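Local coordinates for putative uncharacterized protein TTHA0988 (Thermus thermophilus, PDB 3OEP), which is of unknown function but is a homologue of KipI and KipA, once wrongly taken for an allophanate hydrolase, at residues Y115-F123 with L241-R249; L133-P141 with P165-T173. All blocks are in the same frame, centred on the assembly; numbering follows the deposited sequence.

Interaction 1: Y115-F123 with L241-R249; sequences YALGFTPGF and LGGHLGLAR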
loop_
_atom_site.group_PDB
_atom_site.type_symbol
_atom_site.label_atom_id
_atom_site.label_comp_id
_atom_site.label_asym_id
_atom_site.label_seq_id
_atom_site.Cartn_x
_atom_site.Cartn_y
_atom_site.Cartn_z
ATOM N N TYR A 115 0.975 -9.646 -17.558
ATOM C CA TYR A 115 0.997 -10.775 -16.623
ATOM C C TYR A 115 0.740 -10.368 -15.171
ATOM O O TYR A 115 0.328 -11.190 -14.357
ATOM C CB TYR A 115 2.337 -11.505 -16.708
ATOM C CG TYR A 115 2.403 -12.468 -17.862
ATOM C CD1 TYR A 115 2.766 -12.037 -19.129
ATOM C CD2 TYR A 115 2.071 -13.804 -17.687
ATOM C CE1 TYR A 115 2.821 -12.922 -20.192
ATOM C CE2 TYR A 115 2.126 -14.702 -18.753
ATOM C CZ TYR A 115 2.500 -14.246 -20.000
ATOM O OH TYR A 115 2.553 -15.121 -21.065
ATOM N N ALA A 116 1.018 -9.110 -14.849
ATOM C CA ALA A 116 0.801 -8.582 -13.512
ATOM C C ALA A 116 0.643 -7.081 -13.635
ATOM O O ALA A 116 1.107 -6.478 -14.595
ATOM C CB ALA A 116 1.966 -8.916 -12.598
ATOM N N LEU A 117 -0.028 -6.492 -12.656
ATOM C CA LEU A 117 -0.319 -5.081 -12.678
ATOM C C LEU A 117 -0.231 -4.603 -11.260
ATOM O O LEU A 117 -0.818 -5.205 -10.365
ATOM C CB LEU A 117 -1.724 -4.834 -13.220
ATOM C CG LEU A 117 -2.123 -3.399 -13.564
ATOM C CD1 LEU A 117 -1.412 -2.935 -14.819
ATOM C CD2 LEU A 117 -3.628 -3.320 -13.764
ATOM N N GLY A 118 0.536 -3.549 -11.042
ATOM C CA GLY A 118 0.435 -2.819 -9.791
ATOM C C GLY A 118 1.642 -2.788 -8.884
ATOM O O GLY A 118 1.490 -2.559 -7.685
ATOM N N PHE A 119 2.847 -2.965 -9.424
ATOM C CA PHE A 119 4.044 -2.757 -8.601
ATOM C C PHE A 119 3.968 -1.371 -7.934
ATOM O O PHE A 119 4.305 -1.196 -6.757
ATOM C CB PHE A 119 5.315 -2.890 -9.434
ATOM C CG PHE A 119 6.568 -2.829 -8.619
ATOM C CD1 PHE A 119 7.297 -1.650 -8.530
ATOM C CD2 PHE A 119 7.005 -3.945 -7.914
ATOM C CE1 PHE A 119 8.458 -1.591 -7.763
ATOM C CE2 PHE A 119 8.156 -3.893 -7.145
ATOM C CZ PHE A 119 8.884 -2.715 -7.070
ATOM N N THR A 120 3.542 -0.392 -8.724
ATOM C CA THR A 120 2.910 0.828 -8.222
ATOM C C THR A 120 1.570 0.866 -8.952
ATOM O O THR A 120 1.410 0.171 -9.955
ATOM C CB THR A 120 3.742 2.092 -8.529
ATOM O OG1 THR A 120 3.904 2.247 -9.944
ATOM C CG2 THR A 120 5.121 2.007 -7.882
ATOM N N PRO A 121 0.594 1.649 -8.464
ATOM C CA PRO A 121 -0.721 1.616 -9.111
ATOM C C PRO A 121 -0.669 1.754 -10.644
ATOM O O PRO A 121 -0.070 2.687 -11.166
ATOM C CB PRO A 121 -1.448 2.790 -8.453
ATOM C CG PRO A 121 -0.887 2.794 -7.071
ATOM C CD PRO A 121 0.569 2.450 -7.228
ATOM N N GLY A 122 -1.261 0.789 -11.345
ATOM C CA GLY A 122 -1.345 0.828 -12.806
ATOM C C GLY A 122 -0.118 0.368 -13.581
ATOM O O GLY A 122 -0.159 0.325 -14.811
ATOM N N PHE A 123 0.955 0.001 -12.877
ATOM C CA PHE A 123 2.226 -0.435 -13.498
ATOM C C PHE A 123 2.071 -1.833 -14.099
ATOM O O PHE A 123 1.885 -2.793 -13.354
ATOM C CB PHE A 123 3.313 -0.474 -12.415
ATOM C CG PHE A 123 4.739 -0.534 -12.932
ATOM C CD1 PHE A 123 5.127 -1.431 -13.916
ATOM C CD2 PHE A 123 5.710 0.281 -12.369
ATOM C CE1 PHE A 123 6.449 -1.478 -14.360
ATOM C CE2 PHE A 123 7.028 0.232 -12.805
ATOM C CZ PHE A 123 7.394 -0.643 -13.808
ATOM N N LEU A 241 -10.217 -5.048 -2.270
ATOM C CA LEU A 241 -10.438 -5.573 -3.624
ATOM C C LEU A 241 -9.760 -4.713 -4.699
ATOM O O LEU A 241 -10.219 -4.658 -5.841
ATOM C CB LEU A 241 -11.939 -5.738 -3.908
ATOM C CG LEU A 241 -12.684 -6.663 -2.932
ATOM C CD1 LEU A 241 -14.190 -6.538 -3.117
ATOM C CD2 LEU A 241 -12.242 -8.104 -3.090
ATOM N N GLY A 242 -8.657 -4.064 -4.328
ATOM C CA GLY A 242 -7.907 -3.208 -5.254
ATOM C C GLY A 242 -6.477 -3.642 -5.525
ATOM O O GLY A 242 -5.772 -2.998 -6.301
ATOM N N GLY A 243 -6.034 -4.727 -4.895
ATOM C CA GLY A 243 -4.659 -5.192 -5.055
ATOM C C GLY A 243 -4.287 -5.564 -6.477
ATOM O O GLY A 243 -3.133 -5.417 -6.887
ATOM N N HIS A 244 -5.266 -6.037 -7.242
ATOM C CA HIS A 244 -5.044 -6.396 -8.641
ATOM C C HIS A 244 -4.708 -5.180 -9.522
ATOM O O HIS A 244 -4.271 -5.341 -10.666
ATOM C CB HIS A 244 -6.257 -7.160 -9.202
ATOM C CG HIS A 244 -7.482 -6.316 -9.396
ATOM N ND1 HIS A 244 -8.251 -5.856 -8.348
ATOM C CD2 HIS A 244 -8.074 -5.860 -10.525
ATOM C CE1 HIS A 244 -9.262 -5.149 -8.825
ATOM N NE2 HIS A 244 -9.181 -5.140 -10.142
ATOM N N LEU A 245 -4.920 -3.981 -8.988
ATOM C CA LEU A 245 -4.589 -2.735 -9.679
ATOM C C LEU A 245 -3.370 -2.044 -9.082
ATOM O O LEU A 245 -2.957 -0.996 -9.575
ATOM C CB LEU A 245 -5.772 -1.775 -9.606
ATOM C CG LEU A 245 -7.091 -2.288 -10.183
ATOM C CD1 LEU A 245 -8.222 -1.335 -9.781
ATOM C CD2 LEU A 245 -6.991 -2.446 -11.689
ATOM N N GLY A 246 -2.809 -2.608 -8.014
ATOM C CA GLY A 246 -1.698 -1.979 -7.307
ATOM C C GLY A 246 -2.090 -1.072 -6.158
ATOM O O GLY A 246 -1.247 -0.354 -5.632
ATOM N N LEU A 247 -3.365 -1.096 -5.765
ATOM C CA LEU A 247 -3.855 -0.218 -4.713
ATOM C C LEU A 247 -3.679 -0.873 -3.353
ATOM O O LEU A 247 -4.165 -1.981 -3.121
ATOM C CB LEU A 247 -5.322 0.136 -4.956
ATOM C CG LEU A 247 -5.575 0.943 -6.228
ATOM C CD1 LEU A 247 -7.064 0.973 -6.546
ATOM C CD2 LEU A 247 -4.998 2.345 -6.106
ATOM N N ALA A 248 -2.968 -0.186 -2.464
ATOM C CA ALA A 248 -2.671 -0.707 -1.129
ATOM C C ALA A 248 -3.926 -0.775 -0.264
ATOM O O ALA A 248 -4.911 -0.081 -0.523
ATOM C CB ALA A 248 -1.614 0.168 -0.449
ATOM N N ARG A 249 -3.875 -1.609 0.770
ATOM C CA ARG A 249 -4.950 -1.701 1.749
ATOM C C ARG A 249 -5.165 -0.353 2.432
ATOM O O ARG A 249 -6.299 0.091 2.613
ATOM C CB ARG A 249 -4.597 -2.753 2.804
ATOM C CG ARG A 249 -5.582 -2.881 3.953
ATOM C CD ARG A 249 -6.997 -3.157 3.489
ATOM N NE ARG A 249 -7.021 -4.074 2.361
ATOM C CZ ARG A 249 -6.745 -5.372 2.425
ATOM N NH1 ARG A 249 -6.419 -5.951 3.580
ATOM N NH2 ARG A 249 -6.782 -6.100 1.313
HETATM O O HOH W 1 -0.957 -6.549 -8.095
HETATM O O HOH W 2 1.378 -1.230 -5.269
#
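L117 and P121 lean on the backbone and leucine side chains of the 243-247 turn. The L117 side chain starts at CB, 3.6 Å from H244 O. CG stays near the same oxygen. With CG anti to the backbone N (chi1 -169°), L117 CD2 keeps within 3.8 Å of H244 O and also runs alongside the L245 side chain. The two CD2 atoms of L117 and L245 lie 4.0 Å apart. The side chain also touches P124.

The backbones come closest at G118 and G246, whose CA atoms are 3.4 Å apart. A CB on either residue would clash, and the backbone angles of both call for glycine. G122 N donates to L245 O at 3.0 Å, and P121 CA makes a CH...O contact to that oxygen. P121 CG rests 3.5 Å from G246 O.

Two waters bridge the two segments. One lies between L117 O and G243 O, the other between G118 O and G246 O. S462 also bonds G118 O. G242 O receives L245 N and L247 N from opposite faces.

The type II turn T120-F123, with G122 in its third position, thus docks on a glycine-rich loop where the C-D and A-B carboxyltransferase regions, both cyclophilin-like, come together.

Interaction 2: L133-P141 with P165-T173; sequences LRLPRKPHP and PGGWNLLGT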
loop_
_atom_site.group_PDB
_atom_site.type_symbol
_atom_site.label_atom_id
_atom_site.label_comp_id
_atom_site.label_asym_id
_atom_site.label_seq_id
_atom_site.Cartn_x
_atom_site.Cartn_y
_atom_site.Cartn_z
ATOM N N LEU A 133 16.636 -9.072 -27.053
ATOM C CA LEU A 133 16.530 -7.836 -26.272
ATOM C C LEU A 133 16.555 -8.083 -24.757
ATOM O O LEU A 133 16.422 -7.153 -23.968
ATOM C CB LEU A 133 15.266 -7.072 -26.685
ATOM C CG LEU A 133 15.002 -5.693 -26.073
ATOM C CD1 LEU A 133 16.218 -4.769 -26.179
ATOM C CD2 LEU A 133 13.773 -5.050 -26.728
ATOM N N ARG A 134 16.770 -9.332 -24.346
ATOM C CA ARG A 134 16.764 -9.657 -22.917
ATOM C C ARG A 134 18.092 -9.324 -22.248
ATOM O O ARG A 134 19.138 -9.851 -22.626
ATOM C CB ARG A 134 16.419 -11.131 -22.708
ATOM C CG ARG A 134 15.032 -11.459 -23.194
ATOM C CD ARG A 134 14.646 -12.898 -22.947
ATOM N NE ARG A 134 13.417 -13.220 -23.662
ATOM C CZ ARG A 134 12.896 -14.434 -23.775
ATOM N NH1 ARG A 134 13.486 -15.484 -23.202
ATOM N NH2 ARG A 134 11.773 -14.601 -24.468
ATOM N N LEU A 135 18.049 -8.450 -21.249
ATOM C CA LEU A 135 19.240 -8.178 -20.460
ATOM C C LEU A 135 18.876 -7.841 -19.022
ATOM O O LEU A 135 17.771 -7.357 -18.756
ATOM C CB LEU A 135 20.094 -7.079 -21.099
ATOM C CG LEU A 135 19.831 -5.626 -20.745
ATOM C CD1 LEU A 135 20.905 -4.709 -21.351
ATOM C CD2 LEU A 135 18.438 -5.238 -21.221
ATOM N N PRO A 136 19.802 -8.105 -18.088
ATOM C CA PRO A 136 19.488 -7.931 -16.680
ATOM C C PRO A 136 19.238 -6.480 -16.290
ATOM O O PRO A 136 19.705 -5.551 -16.956
ATOM C CB PRO A 136 20.741 -8.462 -15.963
ATOM C CG PRO A 136 21.442 -9.288 -16.940
ATOM C CD PRO A 136 21.132 -8.713 -18.282
ATOM N N ARG A 137 18.506 -6.308 -15.198
ATOM C CA ARG A 137 18.317 -4.999 -14.607
ATOM C C ARG A 137 19.647 -4.443 -14.101
ATOM O O ARG A 137 20.649 -5.161 -14.010
ATOM C CB ARG A 137 17.271 -5.063 -13.486
ATOM C CG ARG A 137 17.651 -5.870 -12.255
ATOM C CD ARG A 137 16.466 -5.933 -11.289
ATOM N NE ARG A 137 16.882 -6.164 -9.905
ATOM C CZ ARG A 137 17.058 -7.360 -9.339
ATOM N NH1 ARG A 137 16.865 -8.486 -10.023
ATOM N NH2 ARG A 137 17.442 -7.431 -8.068
ATOM N N LYS A 138 19.652 -3.154 -13.783
ATOM C CA LYS A 138 20.867 -2.475 -13.351
ATOM C C LYS A 138 21.293 -2.984 -11.974
ATOM O O LYS A 138 20.439 -3.320 -11.149
ATOM C CB LYS A 138 20.647 -0.960 -13.317
ATOM C CG LYS A 138 20.336 -0.359 -14.683
ATOM C CD LYS A 138 19.978 1.117 -14.593
ATOM C CE LYS A 138 21.198 2.007 -14.779
ATOM N NZ LYS A 138 21.609 2.091 -16.209
ATOM N N PRO A 139 22.615 -3.067 -11.729
ATOM C CA PRO A 139 23.113 -3.478 -10.414
ATOM C C PRO A 139 22.587 -2.598 -9.285
ATOM O O PRO A 139 22.262 -3.103 -8.214
ATOM C CB PRO A 139 24.632 -3.325 -10.539
ATOM C CG PRO A 139 24.918 -3.369 -11.988
ATOM C CD PRO A 139 23.707 -2.857 -12.697
ATOM N N HIS A 140 22.516 -1.293 -9.536
ATOM C CA HIS A 140 21.971 -0.344 -8.578
ATOM C C HIS A 140 20.837 0.435 -9.231
ATOM O O HIS A 140 21.008 0.974 -10.324
ATOM C CB HIS A 140 23.058 0.618 -8.109
ATOM C CG HIS A 140 24.235 -0.063 -7.484
ATOM N ND1 HIS A 140 24.146 -0.761 -6.298
ATOM C CD2 HIS A 140 25.526 -0.157 -7.880
ATOM C CE1 HIS A 140 25.332 -1.253 -5.991
ATOM N NE2 HIS A 140 26.188 -0.901 -6.934
ATOM N N PRO A 141 19.678 0.507 -8.559
ATOM C CA PRO A 141 18.550 1.229 -9.142
ATOM C C PRO A 141 18.727 2.746 -9.115
ATOM O O PRO A 141 19.465 3.278 -8.279
ATOM C CB PRO A 141 17.377 0.819 -8.253
ATOM C CG PRO A 141 17.995 0.539 -6.920
ATOM C CD PRO A 141 19.368 -0.009 -7.211
ATOM N N PRO A 165 11.606 4.862 -7.667
ATOM C CA PRO A 165 12.906 4.223 -7.844
ATOM C C PRO A 165 12.770 3.025 -8.768
ATOM O O PRO A 165 11.705 2.404 -8.818
ATOM C CB PRO A 165 13.281 3.767 -6.426
ATOM C CG PRO A 165 12.374 4.516 -5.516
ATOM C CD PRO A 165 11.127 4.764 -6.277
ATOM N N GLY A 166 13.832 2.694 -9.491
ATOM C CA GLY A 166 13.765 1.569 -10.418
ATOM C C GLY A 166 15.090 1.251 -11.073
ATOM O O GLY A 166 15.875 2.149 -11.376
ATOM N N GLY A 167 15.329 -0.039 -11.295
ATOM C CA GLY A 167 16.573 -0.509 -11.885
ATOM C C GLY A 167 16.416 -1.127 -13.263
ATOM O O GLY A 167 17.366 -1.703 -13.786
ATOM N N TRP A 168 15.234 -1.010 -13.860
ATOM C CA TRP A 168 15.023 -1.528 -15.216
ATOM C C TRP A 168 15.698 -0.613 -16.238
ATOM O O TRP A 168 16.014 0.545 -15.946
ATOM C CB TRP A 168 13.528 -1.723 -15.504
ATOM C CG TRP A 168 12.945 -2.931 -14.817
ATOM C CD1 TRP A 168 13.451 -3.580 -13.723
ATOM C CD2 TRP A 168 11.742 -3.627 -15.169
ATOM N NE1 TRP A 168 12.647 -4.635 -13.379
ATOM C CE2 TRP A 168 11.587 -4.687 -14.247
ATOM C CE3 TRP A 168 10.779 -3.455 -16.172
ATOM C CZ2 TRP A 168 10.510 -5.571 -14.297
ATOM C CZ3 TRP A 168 9.706 -4.337 -16.221
ATOM C CH2 TRP A 168 9.583 -5.384 -15.289
ATOM N N ASN A 169 15.960 -1.164 -17.421
ATOM C CA ASN A 169 16.700 -0.459 -18.461
ATOM C C ASN A 169 15.744 0.414 -19.267
ATOM O O ASN A 169 14.829 -0.097 -19.916
ATOM C CB ASN A 169 17.401 -1.464 -19.373
ATOM C CG ASN A 169 18.384 -2.345 -18.624
ATOM O OD1 ASN A 169 19.467 -1.896 -18.244
ATOM N ND2 ASN A 169 18.014 -3.615 -18.409
ATOM N N LEU A 170 15.958 1.726 -19.217
ATOM C CA LEU A 170 15.010 2.697 -19.775
ATOM C C LEU A 170 15.229 2.904 -21.272
ATOM O O LEU A 170 16.275 3.410 -21.694
ATOM C CB LEU A 170 15.123 4.038 -19.046
ATOM C CG LEU A 170 15.077 4.004 -17.519
ATOM C CD1 LEU A 170 15.080 5.442 -16.973
ATOM C CD2 LEU A 170 13.872 3.229 -17.001
ATOM N N LEU A 171 14.237 2.504 -22.062
ATOM C CA LEU A 171 14.305 2.572 -23.520
ATOM C C LEU A 171 13.566 3.769 -24.116
ATOM O O LEU A 171 13.907 4.227 -25.205
ATOM C CB LEU A 171 13.716 1.303 -24.138
ATOM C CG LEU A 171 14.342 -0.027 -23.751
ATOM C CD1 LEU A 171 13.825 -1.124 -24.670
ATOM C CD2 LEU A 171 15.872 0.072 -23.809
ATOM N N GLY A 172 12.545 4.260 -23.427
ATOM C CA GLY A 172 11.773 5.365 -23.960
ATOM C C GLY A 172 10.720 5.904 -23.026
ATOM O O GLY A 172 10.746 5.651 -21.814
ATOM N N THR A 173 9.796 6.656 -23.615
ATOM C CA THR A 173 8.759 7.377 -22.897
ATOM C C THR A 173 7.405 7.069 -23.527
ATOM O O THR A 173 7.222 7.266 -24.725
ATOM C CB THR A 173 8.993 8.892 -23.001
ATOM O OG1 THR A 173 10.304 9.216 -22.519
ATOM C CG2 THR A 173 7.943 9.663 -22.203
HETATM O O HOH W 3 21.299 -3.340 -16.846
HETATM O O HOH W 4 21.166 0.232 -18.425
#
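G166 O lies 3.6 Å from P141 CA, and the P141 ring packs beside the G166-G167 peptide. Next, G167 O accepts K138 N at 2.7 Å in a nearly straight bond (174°), in the carbonyl plane. R137 CB and the first carbons of K138 gather round the same oxygen. W168 touches R137 CB through CD1 at 4.1 Å, while its ring meets F125. The R137 guanidinium group leads away to a salt bridge with E434.

N169 carries most of the polar contact. Its CG is anti to the carbonyl carbon (chi1 -60°), which brings the amide up to the loop. N169 ND2 donates to P136 O at 3.0 Å, almost straight. The oxygen lies in the amide plane, but ND2 sits above the P136 carbonyl plane. ND2 also bonds V152 O. L135 CD2 packs 3.3 Å from N169 ND2. OD1 takes two waters. One leads to P136 O, the other to K138 NZ, which is salt-bridged to D88. A leucine at N169 would probably leave P136 O without its amide donor and both waters without their shared acceptor.

L171 CD1 then meets L133 CD2 at 4.4 Å, near helices 89-96 and 100-108. L171 and G172 form a classic beta bulge opposite V150, in the sheet of the cyclophilin-like domain, and the 133-141 loop runs along the start of this strand and the G166-W168 link before it.

How the interactions relate
Both interactions reach the same seven-stranded sheet, the first through strand 112-117 and the second through strand 169-174. Their centres are about 20 Å apart, and they do not touch. F125 links their surroundings, since it meets both F123 and W168. Interaction 1 is buried near the middle of the chain and joins the two family regions. It is mostly backbone against backbone, with glycines at the closest approach. Interaction 2 is partly buried, farther out and local to one region. It buries more surface and relies more on side chains, beside one backbone bond, with leucines at its inner end and charged residues and prolines towards solvent. Waters bridge both, between backbone carbonyls in interaction 1 and at the N169 side chain in interaction 2.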